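Side-chain contacts in CalS10 (Micromonospora echinospora, PDB 6UK5), which binds S-adenosylmethionine and probably methylates an amino pentose during the biosynthesis of calicheamicin: residues D105-D110 and V131-A136; D116-L121 and A139-H144; Q188-R193 and R220-A225; P155-E160 and S234-G239; E238-L241 and G245-V248. All blocks are in the same frame, centred on the assembly; numbering follows the deposited sequence.

Contact 1. Residues D105-D110 and V131-A136; sequences DMRTFD and VAEMRA. With SAM (S-adenosylmethionine), chain D.
Arg107 and Glu133 each set CG opposite the carbonyl carbon (chi1 -52° and -72°), and a bend at chi3 of Arg107 then lays the two side chains alongside each other, pointing the same way. Arg107 NH1 reaches Glu133 OE2 at 3.2 Å, a weak, bent hydrogen bond that forms part of a salt bridge; the carboxylate lies at the guanidinium edge with its plane turned 87° from it. Glu133 OE1 takes a further hydrogen bond from Gly129 N. Arg107 also grips Asp105 side-on, NE to OD1 at 2.8 Å and NH2 to OD2 at 2.7 Å. Arg107 N closes an Asx turn onto the same Asp105 OD1, which also accepts a hydrogen bond from adenine N6 of S-adenosylmethionine at 2.8 Å, while Met106 N donates to adenine N1 at 2.7 Å. The arginine thus stands between two carboxylates as a second-shell residue: it probably balances their charge and is likely to fix the rotation of Asp105 for reading the adenine amino group.

Contact 2. Residues D116-L121 and A139-H144; sequences DAVTCL and AAMSAH
Val118 and Cys120 of the strand both lean on Met141 of the helix, within the strand-helix-strand unit (115-120, 131-143, 149-153) of a Rossmann-like methyltransferase fold. The apolar contacts come first. Val118 CG1 packs on Met141 CB at 3.9 Å, the two side chains crossing at a slant. From there Met141 runs out extended through chi2 (-168°) and bends at chi3, which carries the sulfur and methyl past the valine to the next strand residue that faces the helix: SD lies 3.9 Å from Cys120 CB, and CE 3.9 Å from Cys120 SG. Met106, which binds the adenine of S-adenosylmethionine through its backbone, packs on both Cys120 and Met141, while Leu151 of the neighbouring strand also touches Met141. Putting an alanine at Met141 would probably open a gap beside Cys120 and leave Met106 with less to rest against. Val118 CG2, the other branch, turns to the end of the helix, with Met141 O at 4.0 Å and His144 nearby.

The polar bonds here are those His144 makes outside the strand. His144 stacks on Phe109 and accepts from Leu111 N through NE2, which ties the loop before the strand to the helix. On the other side of the imidazole, His144 ND1 donates nearly straight to Ala140 O at 2.9 Å (172°), the acceptor in the ring plane and the donor above the carbonyl plane.

Contact 3. Residues Q188-R193 and R220-A225; sequences QGRVTR and REEYDA
Arg190 and Glu222 reach toward each other from opposite directions and form a salt bridge between a beta hairpin and a helix: Arg190 belongs to the type II' turn from Gln188 to Val191 that joins strands 177-188 and 191-202, and Glu222 sits in the first turn of helix 220-229. The turn closes itself, Gln188 N donating to Val191 O at 3.0 Å and Val191 N to Gln188 O at 3.3 Å, with Gly189 at the positive phi such a turn requires.

With CG between its nitrogen and carbonyl carbon (chi1 44°) and a bend at chi3, Arg190 turns its guanidinium toward the helix. One nitrogen does the work: Arg190 NH2 lies 3.0 Å from Glu222 OE1 and donates to Glu222 OE2 at 3.1 Å, using the syn lone pair of that oxygen; OE2 lies off the guanidinium plane, and the two planes stand 67° apart. Glu222 OE1 has a second donor in Thr219 N, just before the helix, so the carboxylate also serves the helix start. Val131 packs against both partners. A leucine in place of Arg190 would probably leave Glu222 without its counter-charge and remove the link between 188-193 and 220-225.

Asp224 accepts from Ser234 OG through OD1 and, in a salt bridge with a weak bond, from Arg220 NE through OD2 at 3.0 Å. The other terminal nitrogen, Arg190 NH1, stays 3.6 Å from Glu222 OE2.

Contact 4. Residues P155-E160 and S234-G239; sequences PWWFPE and SAYVEG
Tyr236 is the residue of 234-239 that meets Trp157 and Pro155. Two places before it, Ser234 hydrogen-bonds through OG to Asp224 of helix 220-229, and the backbone of Ala235 pairs with Val248. Tyr236 itself carries CG anti to its nitrogen (chi1 178°), sending the phenol across to the loop 155-160. Its CE1 has Pro155 CG at 4.4 Å, near the plane of the phenol, and itself lies at the indole edge, 4.4 Å from Trp157 CZ2. The Trp157 five-membered ring and the phenol have centroids 5.9 Å apart and planes at 81°, an oblique pairing. This joins the loop after strand 149-153 to the outermost strand of the seven-stranded Rossmann-like sheet, whose antiparallel strand 246-251 lies between the two and lends Phe247 to touch Pro155, Trp157 and Tyr236 alike. Tyr236 OH, 3.0 Å from Trp157 NE1, is hydrogen-bonded to Arg244 O. Next along, the backbone of Val237 pairs with Leu246, and that of Gly239 with Gly245.

Contact 5. Residues E238-L241 and G245-V248; sequences EGWL and GLFV
Trp240 spreads its indole against Leu246, at the turn that links two antiparallel strands. Starting from the backbone, Trp240 CB rests on Gly245 CA at 3.9 Å. With CG anti to the nitrogen (chi1 -159°), the ring extends over the leucine fork. Leu246 CD2 lies over a face of the five-membered part, 3.8 Å from both Trp240 NE1 and Trp240 CE2. Farther out, Leu246 CD1 comes 3.7 Å from the centroid of the six-membered ring and 3° off its normal, a CH-pi contact squarely over the face; Trp240 CE3 and CZ3 are each 3.9 Å from Leu246 CD1, and CH2, at the tip, 4.0 Å from the same methyl. Leu241 CG lies over the opposite face. Between the two backbones, Gly245 N donates to Gly239 O at 2.7 Å, drawing the ends of the turn together. The indole also touches Glu40, Val44 and Arg47, so it lies between helix 37-51 and the start of strand 246-251, which runs between strands 149-153 and 232-237.

In the fold
From the N terminus, contacts 1 and 2 come first and cross: 105-110 and 116-121 open in turn, then pair in the same order with the start and end of helix 131-143. They touch where Phe109 meets His144, joining the adenine-binding loop and the central sheet to that helix. Contact 4 opens next, at 155-160, and its long excursion through the second, five-stranded sheet contains contact 3, which ties the hairpin segment 188-193 to helix 220-229. Val131 of contact 1 packs on the salt-bridged pair of contact 3. Contact 4 closes at 234-239, where contact 5 begins with two shared residues and closes the shortest loop, between the final strands of the seven-stranded sheet.

Contact 1. Residues D105-D110 and V131-A136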
# COMPACT_ATOMS: atom_id res chain seq x y z
N ASP A 105 -27.20 -0.24 20.47
CA ASP A 105 -26.61 -1.56 20.51
C ASP A 105 -27.58 -2.58 19.94
O ASP A 105 -28.76 -2.61 20.33
CB ASP A 105 -26.22 -1.95 21.94
CG ASP A 105 -25.26 -3.12 21.99
OD1 ASP A 105 -25.48 -4.10 21.24
OD2 ASP A 105 -24.29 -3.06 22.77
N MET A 106 -27.09 -3.39 19.02
CA MET A 106 -27.89 -4.44 18.41
C MET A 106 -28.56 -5.33 19.45
O MET A 106 -29.68 -5.80 19.24
CB MET A 106 -26.98 -5.27 17.51
CG MET A 106 -27.65 -6.18 16.53
SD MET A 106 -26.45 -7.09 15.52
CE MET A 106 -24.86 -6.47 16.06
N ARG A 107 -27.88 -5.57 20.58
CA ARG A 107 -28.39 -6.48 21.59
C ARG A 107 -29.51 -5.90 22.46
O ARG A 107 -30.18 -6.66 23.16
CB ARG A 107 -27.24 -6.95 22.49
CG ARG A 107 -26.03 -7.51 21.73
CD ARG A 107 -24.74 -7.48 22.56
NE ARG A 107 -24.05 -6.19 22.54
CZ ARG A 107 -22.78 -6.02 22.91
NH1 ARG A 107 -22.06 -7.05 23.32
NH2 ARG A 107 -22.23 -4.81 22.86
N THR A 108 -29.73 -4.58 22.43
CA THR A 108 -30.62 -3.94 23.40
C THR A 108 -31.50 -2.82 22.87
O THR A 108 -32.34 -2.33 23.63
CB THR A 108 -29.82 -3.40 24.60
OG1 THR A 108 -28.75 -2.56 24.14
CG2 THR A 108 -29.32 -4.52 25.49
N PHE A 109 -31.34 -2.38 21.62
CA PHE A 109 -31.98 -1.13 21.22
C PHE A 109 -33.50 -1.24 21.30
O PHE A 109 -34.07 -2.34 21.27
CB PHE A 109 -31.57 -0.75 19.79
CG PHE A 109 -32.16 -1.63 18.73
CD1 PHE A 109 -31.75 -2.95 18.58
CD2 PHE A 109 -33.12 -1.14 17.86
CE1 PHE A 109 -32.29 -3.75 17.59
CE2 PHE A 109 -33.66 -1.94 16.87
CZ PHE A 109 -33.25 -3.25 16.74
N ASP A 110 -34.15 -0.09 21.41
CA ASP A 110 -35.60 -0.00 21.38
C ASP A 110 -35.97 1.34 20.77
O ASP A 110 -35.59 2.39 21.30
CB ASP A 110 -36.21 -0.14 22.78
CG ASP A 110 -37.72 -0.22 22.75
OD1 ASP A 110 -38.32 0.18 21.73
OD2 ASP A 110 -38.30 -0.68 23.75
N VAL A 131 -23.07 -16.85 21.72
CA VAL A 131 -24.36 -17.24 21.16
C VAL A 131 -25.50 -16.52 21.87
O VAL A 131 -26.52 -16.18 21.25
CB VAL A 131 -24.53 -18.77 21.24
CG1 VAL A 131 -25.96 -19.17 20.90
CG2 VAL A 131 -23.54 -19.46 20.31
N ALA A 132 -25.37 -16.28 23.18
CA ALA A 132 -26.41 -15.58 23.91
C ALA A 132 -26.59 -14.16 23.39
O ALA A 132 -27.71 -13.64 23.38
CB ALA A 132 -26.09 -15.56 25.40
N GLU A 133 -25.50 -13.51 22.96
CA GLU A 133 -25.61 -12.14 22.47
C GLU A 133 -26.31 -12.10 21.12
O GLU A 133 -27.17 -11.25 20.88
CB GLU A 133 -24.22 -11.52 22.39
CG GLU A 133 -23.61 -11.21 23.76
CD GLU A 133 -22.27 -10.50 23.68
OE1 GLU A 133 -21.67 -10.49 22.59
OE2 GLU A 133 -21.81 -9.97 24.71
N MET A 134 -25.95 -13.02 20.22
CA MET A 134 -26.62 -13.08 18.92
C MET A 134 -28.11 -13.34 19.08
O MET A 134 -28.93 -12.78 18.34
CB MET A 134 -25.97 -14.17 18.06
CG MET A 134 -26.69 -14.46 16.75
SD MET A 134 -27.97 -15.72 16.93
CE MET A 134 -26.98 -17.15 17.35
N ARG A 135 -28.49 -14.20 20.03
CA ARG A 135 -29.91 -14.47 20.25
C ARG A 135 -30.64 -13.25 20.78
O ARG A 135 -31.81 -13.03 20.45
CB ARG A 135 -30.08 -15.65 21.21
CG ARG A 135 -29.60 -16.98 20.65
CD ARG A 135 -29.49 -18.03 21.75
NE ARG A 135 -30.77 -18.23 22.42
CZ ARG A 135 -31.67 -19.17 22.11
NH1 ARG A 135 -31.44 -20.01 21.11
NH2 ARG A 135 -32.80 -19.25 22.80
N ALA A 136 -29.97 -12.43 21.60
CA ALA A 136 -30.58 -11.18 22.03
C ALA A 136 -30.71 -10.21 20.87
O ALA A 136 -31.74 -9.55 20.71
CB ALA A 136 -29.75 -10.56 23.15
N SAM D . -23.94 -2.75 7.03
CA SAM D . -22.58 -2.38 7.22
C SAM D . -21.79 -2.32 5.87
O SAM D . -21.93 -3.27 5.06
OXT SAM D . -21.07 -1.32 5.71
CB SAM D . -21.90 -3.36 8.18
CG SAM D . -20.67 -2.68 8.75
SD SAM D . -19.63 -4.02 9.38
CE SAM D . -18.04 -3.22 9.41
C5' SAM D . -19.98 -4.16 11.18
C4' SAM D . -20.65 -2.98 11.89
O4' SAM D . -21.36 -3.48 13.04
C3' SAM D . -19.68 -1.91 12.41
O3' SAM D . -19.82 -0.70 11.67
C2' SAM D . -20.08 -1.70 13.88
O2' SAM D . -20.24 -0.33 14.20
C1' SAM D . -21.40 -2.46 14.01
N9 SAM D . -21.63 -3.08 15.31
C8 SAM D . -20.85 -4.02 15.93
N7 SAM D . -21.34 -4.45 17.07
C5 SAM D . -22.53 -3.76 17.19
C6 SAM D . -23.55 -3.78 18.17
N6 SAM D . -23.50 -4.53 19.28
N1 SAM D . -24.63 -3.00 17.97
C2 SAM D . -24.68 -2.23 16.88
N3 SAM D . -23.78 -2.12 15.90
C4 SAM D . -22.73 -2.91 16.12

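Contact 2. Residues D116-L121 and A139-H144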
# COMPACT_ATOMS: atom_id res chain seq x y z
N ASP A 116 -41.33 -2.86 8.33
CA ASP A 116 -41.65 -3.95 7.43
C ASP A 116 -40.47 -4.88 7.18
O ASP A 116 -40.66 -6.03 6.79
CB ASP A 116 -42.16 -3.42 6.09
CG ASP A 116 -43.51 -2.73 6.20
OD1 ASP A 116 -44.48 -3.40 6.63
OD2 ASP A 116 -43.59 -1.53 5.86
N ALA A 117 -39.24 -4.40 7.41
CA ALA A 117 -38.06 -5.21 7.16
C ALA A 117 -36.91 -4.68 8.01
O ALA A 117 -36.78 -3.46 8.20
CB ALA A 117 -37.68 -5.19 5.68
N VAL A 118 -36.09 -5.59 8.52
CA VAL A 118 -34.89 -5.25 9.28
C VAL A 118 -33.74 -6.05 8.70
O VAL A 118 -33.82 -7.28 8.60
CB VAL A 118 -35.06 -5.55 10.78
CG1 VAL A 118 -33.76 -5.28 11.52
CG2 VAL A 118 -36.22 -4.75 11.37
N THR A 119 -32.66 -5.37 8.32
CA THR A 119 -31.52 -6.02 7.71
C THR A 119 -30.30 -5.91 8.61
O THR A 119 -30.16 -4.97 9.40
CB THR A 119 -31.19 -5.42 6.34
OG1 THR A 119 -30.65 -4.10 6.50
CG2 THR A 119 -32.43 -5.35 5.46
N CYS A 120 -29.41 -6.90 8.49
CA CYS A 120 -28.18 -6.99 9.28
C CYS A 120 -27.16 -7.68 8.37
O CYS A 120 -27.10 -8.91 8.31
CB CYS A 120 -28.39 -7.76 10.57
SG CYS A 120 -27.03 -7.63 11.77
N LEU A 121 -26.37 -6.88 7.66
CA LEU A 121 -25.62 -7.36 6.51
C LEU A 121 -24.12 -7.21 6.73
O LEU A 121 -23.66 -6.48 7.61
CB LEU A 121 -26.03 -6.61 5.23
CG LEU A 121 -27.54 -6.42 5.04
CD1 LEU A 121 -27.82 -5.39 3.96
CD2 LEU A 121 -28.23 -7.74 4.73
N ALA A 139 -33.41 -11.43 18.60
CA ALA A 139 -34.71 -11.22 19.24
C ALA A 139 -35.09 -9.75 19.24
O ALA A 139 -36.26 -9.41 19.04
CB ALA A 139 -34.68 -11.76 20.67
N ALA A 140 -34.12 -8.86 19.45
CA ALA A 140 -34.39 -7.42 19.40
C ALA A 140 -34.86 -7.00 18.02
O ALA A 140 -35.90 -6.34 17.87
CB ALA A 140 -33.15 -6.64 19.81
N MET A 141 -34.11 -7.37 16.98
CA MET A 141 -34.50 -7.04 15.61
C MET A 141 -35.92 -7.53 15.32
O MET A 141 -36.73 -6.80 14.73
CB MET A 141 -33.52 -7.65 14.61
CG MET A 141 -32.07 -7.22 14.79
SD MET A 141 -31.06 -7.71 13.38
CE MET A 141 -29.84 -8.77 14.16
N SER A 142 -36.23 -8.76 15.71
CA SER A 142 -37.56 -9.31 15.46
C SER A 142 -38.64 -8.52 16.18
O SER A 142 -39.76 -8.40 15.67
CB SER A 142 -37.60 -10.78 15.88
OG SER A 142 -38.89 -11.33 15.66
N ALA A 143 -38.33 -7.98 17.36
CA ALA A 143 -39.32 -7.18 18.08
C ALA A 143 -39.71 -5.94 17.28
O ALA A 143 -40.84 -5.44 17.42
CB ALA A 143 -38.77 -6.78 19.44
N HIS A 144 -38.80 -5.43 16.46
CA HIS A 144 -39.04 -4.26 15.63
C HIS A 144 -39.70 -4.60 14.30
O HIS A 144 -39.80 -3.73 13.43
CB HIS A 144 -37.71 -3.53 15.40
CG HIS A 144 -37.19 -2.84 16.62
ND1 HIS A 144 -36.58 -3.51 17.66
CD2 HIS A 144 -37.19 -1.53 16.97
CE1 HIS A 144 -36.23 -2.65 18.60
NE2 HIS A 144 -36.58 -1.44 18.21

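Contact 3. Residues Q188-R193 and R220-A225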
# COMPACT_ATOMS: atom_id res chain seq x y z
N GLN A 188 -9.43 -20.07 15.01
CA GLN A 188 -9.34 -21.11 16.03
C GLN A 188 -10.73 -21.31 16.61
O GLN A 188 -11.25 -20.41 17.28
CB GLN A 188 -8.32 -20.73 17.10
CG GLN A 188 -8.17 -21.77 18.20
CD GLN A 188 -7.47 -21.25 19.45
OE1 GLN A 188 -7.41 -21.94 20.47
NE2 GLN A 188 -6.95 -20.03 19.39
N GLY A 189 -11.34 -22.46 16.35
CA GLY A 189 -12.71 -22.67 16.77
C GLY A 189 -13.65 -21.91 15.86
O GLY A 189 -13.52 -21.96 14.63
N ARG A 190 -14.59 -21.18 16.46
CA ARG A 190 -15.47 -20.29 15.72
C ARG A 190 -14.96 -18.86 15.67
O ARG A 190 -15.63 -17.99 15.10
CB ARG A 190 -16.88 -20.32 16.33
CG ARG A 190 -16.92 -20.28 17.85
CD ARG A 190 -18.33 -20.23 18.44
NE ARG A 190 -19.22 -21.23 17.87
CZ ARG A 190 -20.26 -21.76 18.51
NH1 ARG A 190 -20.52 -21.44 19.77
NH2 ARG A 190 -21.03 -22.65 17.89
N VAL A 191 -13.80 -18.58 16.25
CA VAL A 191 -13.30 -17.22 16.40
C VAL A 191 -12.25 -16.93 15.34
O VAL A 191 -11.39 -17.77 15.06
CB VAL A 191 -12.71 -17.01 17.81
CG1 VAL A 191 -12.26 -15.55 17.99
CG2 VAL A 191 -13.69 -17.45 18.88
N THR A 192 -12.34 -15.75 14.73
CA THR A 192 -11.34 -15.27 13.79
C THR A 192 -10.76 -13.98 14.36
O THR A 192 -11.50 -13.07 14.72
CB THR A 192 -11.93 -15.02 12.40
OG1 THR A 192 -12.89 -16.05 12.10
CG2 THR A 192 -10.83 -15.06 11.35
N ARG A 193 -9.43 -13.90 14.43
CA ARG A 193 -8.75 -12.73 14.98
C ARG A 193 -8.28 -11.87 13.82
O ARG A 193 -7.30 -12.21 13.14
CB ARG A 193 -7.59 -13.13 15.88
CG ARG A 193 -6.91 -11.91 16.52
CD ARG A 193 -5.81 -12.27 17.49
NE ARG A 193 -4.96 -11.11 17.75
CZ ARG A 193 -4.01 -10.70 16.91
NH1 ARG A 193 -3.80 -11.36 15.78
NH2 ARG A 193 -3.28 -9.63 17.19
N ARG A 220 -25.66 -23.00 11.81
CA ARG A 220 -27.01 -23.07 11.27
C ARG A 220 -28.00 -23.48 12.36
O ARG A 220 -29.10 -22.92 12.46
CB ARG A 220 -27.05 -24.06 10.11
CG ARG A 220 -28.42 -24.39 9.56
CD ARG A 220 -29.17 -23.18 9.04
NE ARG A 220 -30.34 -23.60 8.27
CZ ARG A 220 -30.30 -23.97 6.99
NH1 ARG A 220 -29.15 -23.96 6.33
NH2 ARG A 220 -31.41 -24.34 6.37
N GLU A 221 -27.62 -24.45 13.19
CA GLU A 221 -28.48 -24.86 14.30
C GLU A 221 -28.71 -23.72 15.28
O GLU A 221 -29.79 -23.59 15.86
CB GLU A 221 -27.84 -26.05 15.02
CG GLU A 221 -28.78 -26.82 15.93
CD GLU A 221 -28.25 -28.19 16.27
OE1 GLU A 221 -27.09 -28.29 16.73
OE2 GLU A 221 -29.00 -29.17 16.06
N GLU A 222 -27.69 -22.88 15.48
CA GLU A 222 -27.81 -21.78 16.44
C GLU A 222 -28.69 -20.67 15.88
O GLU A 222 -29.58 -20.16 16.58
CB GLU A 222 -26.42 -21.27 16.79
CG GLU A 222 -25.90 -21.83 18.11
CD GLU A 222 -24.39 -21.95 18.15
OE1 GLU A 222 -23.72 -21.38 17.26
OE2 GLU A 222 -23.87 -22.64 19.05
N TYR A 223 -28.46 -20.27 14.63
CA TYR A 223 -29.34 -19.30 13.99
C TYR A 223 -30.79 -19.78 14.00
O TYR A 223 -31.69 -19.06 14.44
CB TYR A 223 -28.89 -19.02 12.55
CG TYR A 223 -27.57 -18.29 12.40
CD1 TYR A 223 -27.43 -16.98 12.82
CD2 TYR A 223 -26.48 -18.90 11.79
CE1 TYR A 223 -26.24 -16.30 12.66
CE2 TYR A 223 -25.28 -18.23 11.63
CZ TYR A 223 -25.17 -16.93 12.07
OH TYR A 223 -23.98 -16.26 11.91
N ASP A 224 -31.02 -20.99 13.49
CA ASP A 224 -32.39 -21.51 13.42
C ASP A 224 -33.06 -21.47 14.78
O ASP A 224 -34.26 -21.18 14.88
CB ASP A 224 -32.38 -22.94 12.88
CG ASP A 224 -32.14 -23.00 11.39
OD1 ASP A 224 -32.37 -21.97 10.71
OD2 ASP A 224 -31.75 -24.07 10.89
N ALA A 225 -32.31 -21.76 15.85
CA ALA A 225 -32.87 -21.71 17.19
C ALA A 225 -33.12 -20.27 17.64
O ALA A 225 -34.10 -20.00 18.34
CB ALA A 225 -31.95 -22.42 18.18

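Contact 4. Residues P155-E160 and S234-G239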
# COMPACT_ATOMS: atom_id res chain seq x y z
N PRO A 155 -24.76 -14.08 7.32
CA PRO A 155 -23.90 -14.65 8.36
C PRO A 155 -22.46 -14.81 7.90
O PRO A 155 -22.16 -14.87 6.70
CB PRO A 155 -24.54 -16.02 8.62
CG PRO A 155 -25.02 -16.42 7.27
CD PRO A 155 -25.47 -15.14 6.58
N TRP A 156 -21.57 -14.87 8.88
CA TRP A 156 -20.19 -15.25 8.62
C TRP A 156 -20.04 -16.76 8.53
O TRP A 156 -20.58 -17.50 9.37
CB TRP A 156 -19.29 -14.70 9.73
CG TRP A 156 -17.85 -15.14 9.66
CD1 TRP A 156 -17.17 -15.84 10.63
CD2 TRP A 156 -16.92 -14.94 8.59
NE1 TRP A 156 -15.88 -16.08 10.22
CE2 TRP A 156 -15.70 -15.53 8.98
CE3 TRP A 156 -17.00 -14.31 7.34
CZ2 TRP A 156 -14.57 -15.52 8.16
CZ3 TRP A 156 -15.87 -14.30 6.53
CH2 TRP A 156 -14.68 -14.90 6.94
N TRP A 157 -19.31 -17.21 7.52
CA TRP A 157 -18.90 -18.60 7.38
C TRP A 157 -17.41 -18.56 7.08
O TRP A 157 -16.87 -17.53 6.66
CB TRP A 157 -19.63 -19.36 6.26
CG TRP A 157 -21.13 -19.42 6.34
CD1 TRP A 157 -22.01 -18.98 5.39
CD2 TRP A 157 -21.93 -19.91 7.43
NE1 TRP A 157 -23.31 -19.20 5.81
CE2 TRP A 157 -23.28 -19.76 7.06
CE3 TRP A 157 -21.63 -20.47 8.67
CZ2 TRP A 157 -24.33 -20.15 7.89
CZ3 TRP A 157 -22.68 -20.85 9.50
CH2 TRP A 157 -24.01 -20.69 9.10
N PHE A 158 -16.73 -19.67 7.27
CA PHE A 158 -15.32 -19.67 6.91
C PHE A 158 -15.16 -19.89 5.41
O PHE A 158 -15.71 -20.86 4.88
CB PHE A 158 -14.56 -20.75 7.67
CG PHE A 158 -14.48 -20.53 9.15
CD1 PHE A 158 -13.87 -19.40 9.66
CD2 PHE A 158 -14.99 -21.46 10.04
CE1 PHE A 158 -13.78 -19.19 11.02
CE2 PHE A 158 -14.91 -21.26 11.40
CZ PHE A 158 -14.30 -20.12 11.89
N PRO A 159 -14.44 -19.03 4.70
CA PRO A 159 -14.08 -19.33 3.31
C PRO A 159 -13.53 -20.75 3.21
O PRO A 159 -12.95 -21.28 4.16
CB PRO A 159 -13.03 -18.27 2.97
CG PRO A 159 -13.46 -17.09 3.78
CD PRO A 159 -14.08 -17.64 5.06
N GLU A 160 -13.70 -21.36 2.04
CA GLU A 160 -13.24 -22.73 1.88
C GLU A 160 -11.74 -22.85 2.11
O GLU A 160 -11.27 -23.86 2.64
CB GLU A 160 -13.58 -23.25 0.48
CG GLU A 160 -13.42 -24.75 0.34
CD GLU A 160 -13.54 -25.23 -1.09
OE1 GLU A 160 -13.17 -26.40 -1.34
OE2 GLU A 160 -14.02 -24.46 -1.95
N SER A 234 -37.65 -19.27 9.56
CA SER A 234 -36.41 -18.93 8.89
C SER A 234 -36.23 -19.73 7.61
O SER A 234 -36.82 -20.79 7.41
CB SER A 234 -35.21 -19.18 9.82
OG SER A 234 -34.62 -20.45 9.57
N ALA A 235 -35.38 -19.19 6.73
CA ALA A 235 -34.95 -19.87 5.52
C ALA A 235 -33.57 -19.35 5.16
O ALA A 235 -33.18 -18.26 5.57
CB ALA A 235 -35.94 -19.65 4.36
N TYR A 236 -32.83 -20.15 4.40
CA TYR A 236 -31.44 -19.83 4.07
C TYR A 236 -31.24 -19.84 2.57
O TYR A 236 -31.63 -20.79 1.89
CB TYR A 236 -30.48 -20.82 4.74
CG TYR A 236 -29.03 -20.57 4.40
CD1 TYR A 236 -28.36 -19.46 4.90
CD2 TYR A 236 -28.34 -21.43 3.57
CE1 TYR A 236 -27.04 -19.23 4.59
CE2 TYR A 236 -27.01 -21.21 3.25
CZ TYR A 236 -26.37 -20.10 3.76
OH TYR A 236 -25.05 -19.87 3.44
N VAL A 237 -30.62 -18.77 2.06
CA VAL A 237 -30.31 -18.63 0.64
C VAL A 237 -28.83 -18.93 0.43
O VAL A 237 -27.96 -18.20 0.92
CB VAL A 237 -30.67 -17.23 0.12
CG1 VAL A 237 -30.21 -17.07 -1.32
CG2 VAL A 237 -32.17 -17.00 0.22
N GLU A 238 -28.55 -20.00 -0.32
CA GLU A 238 -27.19 -20.38 -0.65
C GLU A 238 -26.47 -19.31 -1.45
O GLU A 238 -27.06 -18.61 -2.28
CB GLU A 238 -27.21 -21.67 -1.47
CG GLU A 238 -27.39 -22.93 -0.69
CD GLU A 238 -26.07 -23.61 -0.48
OE1 GLU A 238 -25.98 -24.80 -0.85
OE2 GLU A 238 -25.14 -22.96 0.05
N GLY A 239 -25.17 -19.18 -1.19
CA GLY A 239 -24.30 -18.40 -2.06
C GLY A 239 -24.51 -16.91 -1.95
O GLY A 239 -23.82 -16.22 -1.18

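Contact 5. Residues E238-L241 and G245-V248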
# COMPACT_ATOMS: atom_id res chain seq x y z
N GLU A 238 -28.55 -20.00 -0.32
CA GLU A 238 -27.19 -20.38 -0.65
C GLU A 238 -26.47 -19.31 -1.45
O GLU A 238 -27.06 -18.61 -2.28
CB GLU A 238 -27.21 -21.67 -1.47
CG GLU A 238 -27.39 -22.93 -0.69
CD GLU A 238 -26.07 -23.61 -0.48
OE1 GLU A 238 -25.98 -24.80 -0.85
OE2 GLU A 238 -25.14 -22.96 0.05
N GLY A 239 -25.17 -19.18 -1.19
CA GLY A 239 -24.30 -18.40 -2.06
C GLY A 239 -24.51 -16.91 -1.95
O GLY A 239 -23.82 -16.22 -1.18
N TRP A 240 -25.45 -16.40 -2.74
CA TRP A 240 -25.74 -14.97 -2.79
C TRP A 240 -24.55 -14.28 -3.44
O TRP A 240 -23.63 -14.95 -3.93
CB TRP A 240 -26.03 -14.44 -1.39
CG TRP A 240 -26.78 -13.15 -1.38
CD1 TRP A 240 -27.98 -12.91 -1.98
CD2 TRP A 240 -26.40 -11.93 -0.73
NE1 TRP A 240 -28.37 -11.61 -1.75
CE2 TRP A 240 -27.42 -10.99 -0.99
CE3 TRP A 240 -25.30 -11.55 0.04
CZ2 TRP A 240 -27.37 -9.69 -0.50
CZ3 TRP A 240 -25.25 -10.25 0.52
CH2 TRP A 240 -26.28 -9.34 0.25
N LEU A 241 -24.54 -12.95 -3.47
CA LEU A 241 -23.52 -12.23 -4.22
C LEU A 241 -22.19 -12.17 -3.49
O LEU A 241 -21.17 -11.85 -4.11
CB LEU A 241 -23.99 -10.81 -4.54
CG LEU A 241 -25.47 -10.62 -4.84
CD1 LEU A 241 -25.74 -9.15 -5.16
CD2 LEU A 241 -25.98 -11.54 -5.95
N GLY A 245 -24.04 -16.57 1.49
CA GLY A 245 -25.46 -16.84 1.59
C GLY A 245 -26.17 -15.75 2.38
O GLY A 245 -25.62 -14.69 2.68
N LEU A 246 -27.41 -16.05 2.74
CA LEU A 246 -28.29 -15.06 3.35
C LEU A 246 -29.45 -15.76 4.04
O LEU A 246 -30.14 -16.57 3.41
CB LEU A 246 -28.80 -14.09 2.28
CG LEU A 246 -29.18 -12.66 2.69
CD1 LEU A 246 -27.94 -11.82 2.93
CD2 LEU A 246 -30.05 -12.05 1.60
N PHE A 247 -29.66 -15.45 5.31
CA PHE A 247 -30.86 -15.90 6.01
C PHE A 247 -31.98 -14.89 5.76
O PHE A 247 -31.77 -13.68 5.85
CB PHE A 247 -30.61 -16.04 7.51
CG PHE A 247 -29.85 -17.28 7.89
CD1 PHE A 247 -30.48 -18.52 7.85
CD2 PHE A 247 -28.53 -17.22 8.27
CE1 PHE A 247 -29.79 -19.67 8.19
CE2 PHE A 247 -27.83 -18.37 8.61
CZ PHE A 247 -28.47 -19.60 8.57
N VAL A 248 -33.17 -15.41 5.45
CA VAL A 248 -34.37 -14.60 5.27
C VAL A 248 -35.47 -15.24 6.10
O VAL A 248 -35.91 -16.36 5.81
CB VAL A 248 -34.79 -14.50 3.79
CG1 VAL A 248 -36.06 -13.68 3.67
CG2 VAL A 248 -33.68 -13.88 2.96